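Local coordinates for protein cytochrome P450 monooxygenase (Rhodococcus sp. ECU0066, PDB 6KBH) that probably acts as a self-sufficient monooxygenase, passing electrons through FMN and a [2Fe-2S] cluster to a P450 haem that activates oxygen, at residues Ser480-Ile485 with Thr553-Gly558; Asp488-Thr493 with Val536-Asp541. One frame throughout, in Å; residues are numbered along the deposited sequence.

Contact 1: Ser480-Ile485 with Thr553-Gly558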
ATOM      1  N   SER A 480       6.872  23.960 -16.189  1.00 81.43           N
ATOM      2  CA  SER A 480       7.030  25.382 -16.467  1.00 90.31           C
ATOM      3  C   SER A 480       7.378  25.679 -17.920  1.00101.03           C
ATOM      4  O   SER A 480       7.250  26.832 -18.344  1.00 95.93           O
ATOM      5  CB  SER A 480       8.111  25.972 -15.565  1.00 82.87           C
ATOM      6  OG  SER A 480       9.349  25.301 -15.750  1.00 84.81           O
ATOM      7  N   GLY A 481       7.817  24.682 -18.683  1.00 90.49           N
ATOM      8  CA  GLY A 481       8.158  24.921 -20.070  1.00 92.29           C
ATOM      9  C   GLY A 481       8.370  23.681 -20.913  1.00 94.58           C
ATOM     10  O   GLY A 481       8.933  22.686 -20.445  1.00 90.11           O
ATOM     11  N   LEU A 482       7.920  23.742 -22.166  1.00 93.79           N
ATOM     12  CA  LEU A 482       8.129  22.692 -23.157  1.00 90.73           C
ATOM     13  C   LEU A 482       8.941  23.271 -24.304  1.00 90.71           C
ATOM     14  O   LEU A 482       8.523  24.253 -24.922  1.00 85.79           O
ATOM     15  CB  LEU A 482       6.802  22.147 -23.691  1.00 90.82           C
ATOM     16  CG  LEU A 482       5.842  21.457 -22.729  1.00 87.64           C
ATOM     17  CD1 LEU A 482       6.644  20.684 -21.707  1.00 90.48           C
ATOM     18  CD2 LEU A 482       4.902  22.448 -22.074  1.00 91.54           C
ATOM     19  N   GLU A 483      10.087  22.659 -24.596  1.00 87.79           N
ATOM     20  CA  GLU A 483      10.961  23.124 -25.665  1.00 91.40           C
ATOM     21  C   GLU A 483      11.276  21.973 -26.608  1.00 97.23           C
ATOM     22  O   GLU A 483      11.607  20.869 -26.161  1.00 97.72           O
ATOM     23  CB  GLU A 483      12.259  23.715 -25.105  1.00 90.16           C
ATOM     24  CG  GLU A 483      13.279  24.077 -26.178  1.00 94.78           C
ATOM     25  CD  GLU A 483      14.503  24.773 -25.615  1.00104.29           C
ATOM     26  OE1 GLU A 483      14.501  25.104 -24.409  1.00107.27           O
ATOM     27  OE2 GLU A 483      15.467  24.992 -26.378  1.00104.50           O
ATOM     28  N   SER A 484      11.170  22.233 -27.910  1.00101.44           N
ATOM     29  CA  SER A 484      11.533  21.262 -28.937  1.00 94.74           C
ATOM     30  C   SER A 484      13.009  21.446 -29.272  1.00 83.92           C
ATOM     31  O   SER A 484      13.409  22.492 -29.796  1.00 88.96           O
ATOM     32  CB  SER A 484      10.656  21.438 -30.175  1.00 95.45           C
ATOM     33  OG  SER A 484      11.227  20.803 -31.305  1.00109.34           O
ATOM     34  N   ILE A 485      13.821  20.436 -28.961  1.00 85.84           N
ATOM     35  CA  ILE A 485      15.260  20.475 -29.202  1.00 89.98           C
ATOM     36  C   ILE A 485      15.697  19.463 -30.243  1.00 91.21           C
ATOM     37  O   ILE A 485      16.899  19.363 -30.532  1.00 94.85           O
ATOM     38  CB  ILE A 485      16.052  20.275 -27.896  1.00100.32           C
ATOM     39  CG1 ILE A 485      15.454  19.130 -27.077  1.00 88.36           C
ATOM     40  CG2 ILE A 485      16.070  21.563 -27.079  1.00 92.59           C
ATOM     41  CD1 ILE A 485      16.331  18.675 -25.940  1.00 77.57           C
ATOM     42  N   THR A 553       1.204  14.581 -26.783  1.00100.26           N
ATOM     43  CA  THR A 553      -0.124  14.871 -27.309  1.00108.11           C
ATOM     44  C   THR A 553      -0.997  15.689 -26.364  1.00106.64           C
ATOM     45  O   THR A 553      -1.800  16.500 -26.837  1.00107.16           O
ATOM     46  CB  THR A 553      -0.839  13.564 -27.686  1.00109.66           C
ATOM     47  OG1 THR A 553      -1.904  13.845 -28.601  1.00120.90           O
ATOM     48  CG2 THR A 553      -1.407  12.847 -26.461  1.00 98.48           C
ATOM     49  N   GLU A 554      -0.863  15.522 -25.039  1.00104.76           N
ATOM     50  CA  GLU A 554      -1.859  16.105 -24.147  1.00104.89           C
ATOM     51  C   GLU A 554      -1.266  16.762 -22.902  1.00 98.78           C
ATOM     52  O   GLU A 554      -2.007  17.031 -21.949  1.00108.15           O
ATOM     53  CB  GLU A 554      -2.883  15.045 -23.725  1.00100.32           C
ATOM     54  CG  GLU A 554      -4.139  15.035 -24.583  1.00102.20           C
ATOM     55  CD  GLU A 554      -5.092  13.923 -24.202  1.00116.06           C
ATOM     56  OE1 GLU A 554      -4.624  12.900 -23.659  1.00119.08           O
ATOM     57  OE2 GLU A 554      -6.309  14.070 -24.444  1.00129.83           O
ATOM     58  N   LEU A 555       0.037  17.035 -22.880  1.00 95.90           N
ATOM     59  CA  LEU A 555       0.650  17.816 -21.814  1.00 96.50           C
ATOM     60  C   LEU A 555       0.846  19.246 -22.301  1.00 98.19           C
ATOM     61  O   LEU A 555       1.394  19.467 -23.387  1.00106.21           O
ATOM     62  CB  LEU A 555       1.991  17.214 -21.373  1.00 88.55           C
ATOM     63  CG  LEU A 555       2.845  17.952 -20.324  1.00 94.94           C
ATOM     64  CD1 LEU A 555       3.793  16.981 -19.644  1.00 90.28           C
ATOM     65  CD2 LEU A 555       3.652  19.111 -20.895  1.00 99.43           C
ATOM     66  N   ALA A 556       0.411  20.209 -21.494  1.00 96.41           N
ATOM     67  CA  ALA A 556       0.662  21.620 -21.745  1.00 98.34           C
ATOM     68  C   ALA A 556       1.353  22.236 -20.536  1.00 92.64           C
ATOM     69  O   ALA A 556       1.472  21.613 -19.479  1.00 92.45           O
ATOM     70  CB  ALA A 556      -0.639  22.370 -22.058  1.00 91.05           C
ATOM     71  N   VAL A 557       1.825  23.471 -20.712  1.00 95.86           N
ATOM     72  CA  VAL A 557       2.359  24.270 -19.612  1.00 94.62           C
ATOM     73  C   VAL A 557       1.281  24.373 -18.539  1.00 96.65           C
ATOM     74  O   VAL A 557       0.083  24.384 -18.848  1.00 90.70           O
ATOM     75  CB  VAL A 557       2.808  25.667 -20.094  1.00 86.64           C
ATOM     76  CG1 VAL A 557       3.029  26.615 -18.925  1.00 97.13           C
ATOM     77  CG2 VAL A 557       4.078  25.573 -20.907  1.00 86.02           C
ATOM     78  N   GLY A 558       1.690  24.422 -17.272  1.00 88.84           N
ATOM     79  CA  GLY A 558       0.764  24.607 -16.180  1.00 96.15           C
ATOM     80  C   GLY A 558       0.167  23.334 -15.622  1.00 91.62           C
ATOM     81  O   GLY A 558      -0.462  23.380 -14.558  1.00100.04           O
TER

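Contact 2: Asp488-Thr493 with Val536-Asp541. With FMN (flavin mononucleotide), chain B.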
ATOM      1  N   ASP A 488      10.557  15.179 -32.756  1.00 98.06           N
ATOM      2  CA  ASP A 488       9.901  14.194 -31.897  1.00104.51           C
ATOM      3  C   ASP A 488      10.544  14.111 -30.512  1.00105.73           C
ATOM      4  O   ASP A 488      10.460  13.078 -29.847  1.00105.16           O
ATOM      5  CB  ASP A 488       9.876  12.809 -32.559  1.00 99.36           C
ATOM      6  CG  ASP A 488       9.103  12.803 -33.864  1.00111.39           C
ATOM      7  OD1 ASP A 488       8.038  13.452 -33.923  1.00110.64           O
ATOM      8  OD2 ASP A 488       9.562  12.158 -34.831  1.00119.20           O
ATOM      9  N   ILE A 489      11.178  15.188 -30.053  1.00 95.09           N
ATOM     10  CA  ILE A 489      11.815  15.220 -28.740  1.00 95.67           C
ATOM     11  C   ILE A 489      11.449  16.530 -28.047  1.00101.37           C
ATOM     12  O   ILE A 489      11.755  17.610 -28.565  1.00 98.33           O
ATOM     13  CB  ILE A 489      13.343  15.071 -28.839  1.00 90.59           C
ATOM     14  CG1 ILE A 489      13.711  13.627 -29.181  1.00 90.95           C
ATOM     15  CG2 ILE A 489      14.002  15.474 -27.530  1.00 99.33           C
ATOM     16  CD1 ILE A 489      15.174  13.421 -29.483  1.00 90.52           C
ATOM     17  N   LEU A 490      10.800  16.434 -26.880  1.00101.57           N
ATOM     18  CA  LEU A 490      10.544  17.586 -26.019  1.00 97.66           C
ATOM     19  C   LEU A 490      11.623  17.694 -24.957  1.00 87.75           C
ATOM     20  O   LEU A 490      12.187  16.695 -24.516  1.00 94.14           O
ATOM     21  CB  LEU A 490       9.201  17.521 -25.274  1.00 90.00           C
ATOM     22  CG  LEU A 490       7.818  17.475 -25.905  1.00 93.64           C
ATOM     23  CD1 LEU A 490       7.556  18.661 -26.829  1.00 96.84           C
ATOM     24  CD2 LEU A 490       7.680  16.179 -26.600  1.00107.62           C
ATOM     25  N   LEU A 491      11.874  18.917 -24.522  1.00 93.28           N
ATOM     26  CA  LEU A 491      12.601  19.176 -23.289  1.00 89.69           C
ATOM     27  C   LEU A 491      11.609  19.745 -22.282  1.00 87.88           C
ATOM     28  O   LEU A 491      11.086  20.851 -22.471  1.00 90.87           O
ATOM     29  CB  LEU A 491      13.769  20.131 -23.515  1.00 82.12           C
ATOM     30  CG  LEU A 491      14.658  20.311 -22.280  1.00 84.59           C
ATOM     31  CD1 LEU A 491      15.320  18.998 -21.881  1.00 86.13           C
ATOM     32  CD2 LEU A 491      15.699  21.398 -22.492  1.00 82.54           C
ATOM     33  N   ILE A 492      11.349  18.997 -21.215  1.00 88.06           N
ATOM     34  CA  ILE A 492      10.384  19.396 -20.197  1.00 93.50           C
ATOM     35  C   ILE A 492      11.131  19.992 -19.014  1.00 86.67           C
ATOM     36  O   ILE A 492      12.117  19.415 -18.534  1.00 81.49           O
ATOM     37  CB  ILE A 492       9.515  18.209 -19.751  1.00 88.51           C
ATOM     38  CG1 ILE A 492       8.819  17.572 -20.950  1.00 92.12           C
ATOM     39  CG2 ILE A 492       8.482  18.665 -18.743  1.00 82.08           C
ATOM     40  CD1 ILE A 492       8.022  16.347 -20.587  1.00 88.76           C
ATOM     41  N   THR A 493      10.670  21.150 -18.551  1.00 82.34           N
ATOM     42  CA  THR A 493      11.187  21.790 -17.350  1.00 89.46           C
ATOM     43  C   THR A 493      10.164  21.600 -16.236  1.00 92.24           C
ATOM     44  O   THR A 493       9.034  22.090 -16.336  1.00 86.42           O
ATOM     45  CB  THR A 493      11.455  23.274 -17.588  1.00 88.45           C
ATOM     46  OG1 THR A 493      10.406  23.818 -18.392  1.00 95.09           O
ATOM     47  CG2 THR A 493      12.767  23.467 -18.314  1.00 82.03           C
ATOM     48  N   VAL A 536      13.954  16.854 -18.285  1.00 86.91           N
ATOM     49  CA  VAL A 536      13.951  15.598 -19.019  1.00 93.96           C
ATOM     50  C   VAL A 536      13.655  15.899 -20.480  1.00 93.14           C
ATOM     51  O   VAL A 536      13.009  16.899 -20.809  1.00 90.22           O
ATOM     52  CB  VAL A 536      12.927  14.593 -18.451  1.00 89.66           C
ATOM     53  CG1 VAL A 536      13.359  14.120 -17.076  1.00 90.57           C
ATOM     54  CG2 VAL A 536      11.547  15.223 -18.389  1.00 82.58           C
ATOM     55  N   ALA A 537      14.132  15.023 -21.362  1.00 94.93           N
ATOM     56  CA  ALA A 537      13.992  15.213 -22.804  1.00 88.01           C
ATOM     57  C   ALA A 537      13.327  13.982 -23.415  1.00 87.16           C
ATOM     58  O   ALA A 537      14.015  13.086 -23.898  1.00101.13           O
ATOM     59  CB  ALA A 537      15.345  15.499 -23.448  1.00 89.11           C
ATOM     60  N   VAL A 538      11.998  13.953 -23.437  1.00 88.26           N
ATOM     61  CA  VAL A 538      11.275  12.757 -23.861  1.00 94.65           C
ATOM     62  C   VAL A 538      11.207  12.687 -25.383  1.00 96.70           C
ATOM     63  O   VAL A 538      10.979  13.694 -26.063  1.00 95.65           O
ATOM     64  CB  VAL A 538       9.869  12.732 -23.237  1.00 97.10           C
ATOM     65  CG1 VAL A 538       9.093  13.963 -23.651  1.00100.71           C
ATOM     66  CG2 VAL A 538       9.129  11.461 -23.632  1.00 94.21           C
ATOM     67  N   LEU A 539      11.410  11.486 -25.922  1.00 99.21           N
ATOM     68  CA  LEU A 539      11.278  11.219 -27.348  1.00 94.00           C
ATOM     69  C   LEU A 539       9.913  10.607 -27.644  1.00 97.23           C
ATOM     70  O   LEU A 539       9.420   9.766 -26.886  1.00 92.87           O
ATOM     71  CB  LEU A 539      12.389  10.279 -27.832  1.00 88.32           C
ATOM     72  CG  LEU A 539      12.132   9.404 -29.068  1.00 92.79           C
ATOM     73  CD1 LEU A 539      11.995  10.246 -30.329  1.00 97.94           C
ATOM     74  CD2 LEU A 539      13.221   8.354 -29.244  1.00 89.35           C
ATOM     75  N   HIS A 540       9.302  11.042 -28.747  1.00105.04           N
ATOM     76  CA  HIS A 540       8.079  10.420 -29.255  1.00100.02           C
ATOM     77  C   HIS A 540       8.461   9.087 -29.866  1.00105.19           C
ATOM     78  O   HIS A 540       8.917   9.024 -31.010  1.00110.03           O
ATOM     79  CB  HIS A 540       7.396  11.303 -30.295  1.00 97.05           C
ATOM     80  CG  HIS A 540       5.910  11.123 -30.370  1.00 91.53           C
ATOM     81  ND1 HIS A 540       5.309   9.883 -30.420  1.00100.85           N
ATOM     82  CD2 HIS A 540       4.906  12.029 -30.433  1.00 93.32           C
ATOM     83  CE1 HIS A 540       3.998  10.035 -30.494  1.00 91.91           C
ATOM     84  NE2 HIS A 540       3.728  11.327 -30.503  1.00 90.92           N
ATOM     85  N   ASP A 541       8.297   8.015 -29.104  1.00102.08           N
ATOM     86  CA  ASP A 541       8.505   6.694 -29.669  1.00109.64           C
ATOM     87  C   ASP A 541       7.494   6.470 -30.785  1.00117.02           C
ATOM     88  O   ASP A 541       6.280   6.561 -30.561  1.00109.78           O
ATOM     89  CB  ASP A 541       8.367   5.630 -28.582  1.00106.41           C
ATOM     90  CG  ASP A 541       9.078   4.340 -28.938  1.00112.58           C
ATOM     91  OD1 ASP A 541       9.635   4.256 -30.054  1.00114.89           O
ATOM     92  OD2 ASP A 541       9.078   3.413 -28.101  1.00111.29           O
TER
HETATM   93  N1  FMN B 801      13.731   3.897 -19.423  1.00106.63           N
HETATM   94  C2  FMN B 801      14.309   3.375 -18.331  1.00107.64           C
HETATM   95  O2  FMN B 801      13.965   2.209 -17.952  1.00111.58           O
HETATM   96  N3  FMN B 801      15.234   4.037 -17.623  1.00107.30           N
HETATM   97  C4  FMN B 801      15.601   5.272 -18.022  1.00104.56           C
HETATM   98  O4  FMN B 801      16.535   5.962 -17.324  1.00112.62           O
HETATM   99  C4A FMN B 801      15.019   5.839 -19.154  1.00103.67           C
HETATM  100  N5  FMN B 801      15.393   7.070 -19.539  1.00 98.03           N
HETATM  101  C5A FMN B 801      14.823   7.604 -20.625  1.00 96.99           C
HETATM  102  C6  FMN B 801      15.231   8.872 -20.996  1.00 91.54           C
HETATM  103  C7  FMN B 801      14.680   9.470 -22.105  1.00 95.05           C
HETATM  104  C7M FMN B 801      15.223  10.890 -22.400  1.00 95.25           C
HETATM  105  C8  FMN B 801      13.713   8.807 -22.870  1.00 91.05           C
HETATM  106  C8M FMN B 801      13.074   9.428 -24.096  1.00 76.38           C
HETATM  107  C9  FMN B 801      13.316   7.526 -22.504  1.00 91.87           C
HETATM  108  C9A FMN B 801      13.858   6.917 -21.368  1.00 94.17           C
HETATM  109  N10 FMN B 801      13.489   5.675 -20.982  1.00 95.39           N
HETATM  110  C10 FMN B 801      14.060   5.131 -19.872  1.00104.29           C
HETATM  111  C1' FMN B 801      12.439   4.898 -21.713  1.00 93.64           C
HETATM  112  C2' FMN B 801      11.047   5.237 -21.244  1.00101.02           C
HETATM  113  O2' FMN B 801      10.777   4.827 -19.967  1.00 95.40           O
HETATM  114  C3' FMN B 801      10.007   4.651 -22.165  1.00 99.96           C
HETATM  115  O3' FMN B 801      10.115   3.262 -22.332  1.00104.56           O
HETATM  116  C4' FMN B 801      10.020   5.358 -23.538  1.00103.12           C
HETATM  117  O4' FMN B 801      10.084   6.732 -23.592  1.00102.38           O
HETATM  118  C5' FMN B 801       8.716   5.065 -24.340  1.00101.05           C
HETATM  119  O5' FMN B 801       7.466   5.081 -23.608  1.00103.68           O
HETATM  120  P   FMN B 801       6.203   4.428 -24.276  1.00 96.66           P
HETATM  121  O1P FMN B 801       5.214   4.020 -23.215  1.00 98.48           O
HETATM  122  O2P FMN B 801       5.522   5.393 -25.193  1.00 99.14           O
HETATM  123  O3P FMN B 801       6.669   3.237 -25.053  1.00112.24           O

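Contact 1: Ser480-Ile485 with Thr553-Gly558
Leu482 meets Leu555 and Val557 where strand 475-486 of the antiparallel flavin-binding barrel, the ferredoxin-reductase-type FR domain, runs past the connection from helix 547-554 to strand 560-567. The two pieces of chain are 126° apart in direction, and only the 480-482 part of the strand approaches the connection. Apolar side chains carry the contact. The first torsion of Leu482, with CG anti to the carbonyl carbon (chi1 -63°), carries CG toward the connection, and from there the two methyl branches diverge to different partners. CD1 goes to Leu555, lying 3.5 Å from Leu555 CD2, and these two leucine side chains cross obliquely. CD2 goes instead to Val557, whose side chain runs past it in the opposite direction, and it also lies against the backbone between Ala556 and Val557, with Leu482 CD2 3.9 Å from Ala556 C.

Backbone atoms of the strand add looser contacts. At Gly481 the strand backbone itself makes the approach, with Gly481 CA 4.2 Å from Val557 CG2. The other methyl of the valine faces Ser480, with Val557 CG1 4.3 Å from Ser480 O. Polar pairing lies just beside the contact: the backbones of Gly558 and Val479 are hydrogen-bonded, just before strand 560-567 begins. Among the side chains, the branch of Leu482 nearest the valine is CD2, 3.4 Å from Val557 CG2.

Contact 2: Asp488-Thr493 with Val536-Asp541
His540 and Asp488 meet through the stems of their flat groups: His540 CB lies 3.7 Å from Asp488 CB, while carboxylate and imidazole stay apart, with Asp488 OD1 5.7 Å from His540 ND1. The imidazole ring instead meets that of His552 on helix 547-554, planes inclined at about 60°. The third flat group, the FMN isoalloxazine, presents the methyls of its dimethylbenzene edge to the backbone of Ala537-Leu539, with FMN C8M 3.8 Å from Val538 CA.

The two segments run antiparallel and are joined by backbone bonds. Ile492 and Val536 form a hydrogen-bonded pair, and the Ile492 N to Val536 O bond (2.7 Å) is nearly straight at 165°. Leu490 N then donates to Val538 O, and His540 N to Asp488 O, so the pairing outlasts strand 533-536.

Apolar side chains fill in beside these backbone bonds. Val538 CG1 occupies the crowded position between its backbone N and carbonyl carbon (chi1 59°), which brings it within 3.9 Å of Leu490 CB and also up to Ile492 CD1. Ile489 CG1 lies 3.8 Å from Leu539 CB.

Ile551 of helix 547-554 adds to the packing on Ile492 and Val538. Hydrogen bonds to strand 489-496 probably help to hold the 536-540 backbone in place, and the wall that faces the flavin's methyls is thus joined to that strand through main-chain hydrogen bonds and apolar contacts.

Contact 2 is nested within the chain loop that contact 1 closes, and their centres are 9 Å apart. They are joined by neighbouring strands of one sheet, 475-486 and 489-496: Glu483 O lies 2.6 Å from Leu491 N and Gly481 O 2.8 Å from Thr493 OG1, both probable hydrogen bonds. Leu482 CD1 also packs 3.9 Å from Ile492 CG1, carrying apolar contact from one site to the other. Helix 547-554 links them too, since its N-terminal Gly547 and Ser548 bind FMN and its far end leads into contact 1. Contact 2 touches the flavin directly, whereas the Leu555 side chain of contact 1 stays about 13 Å from it.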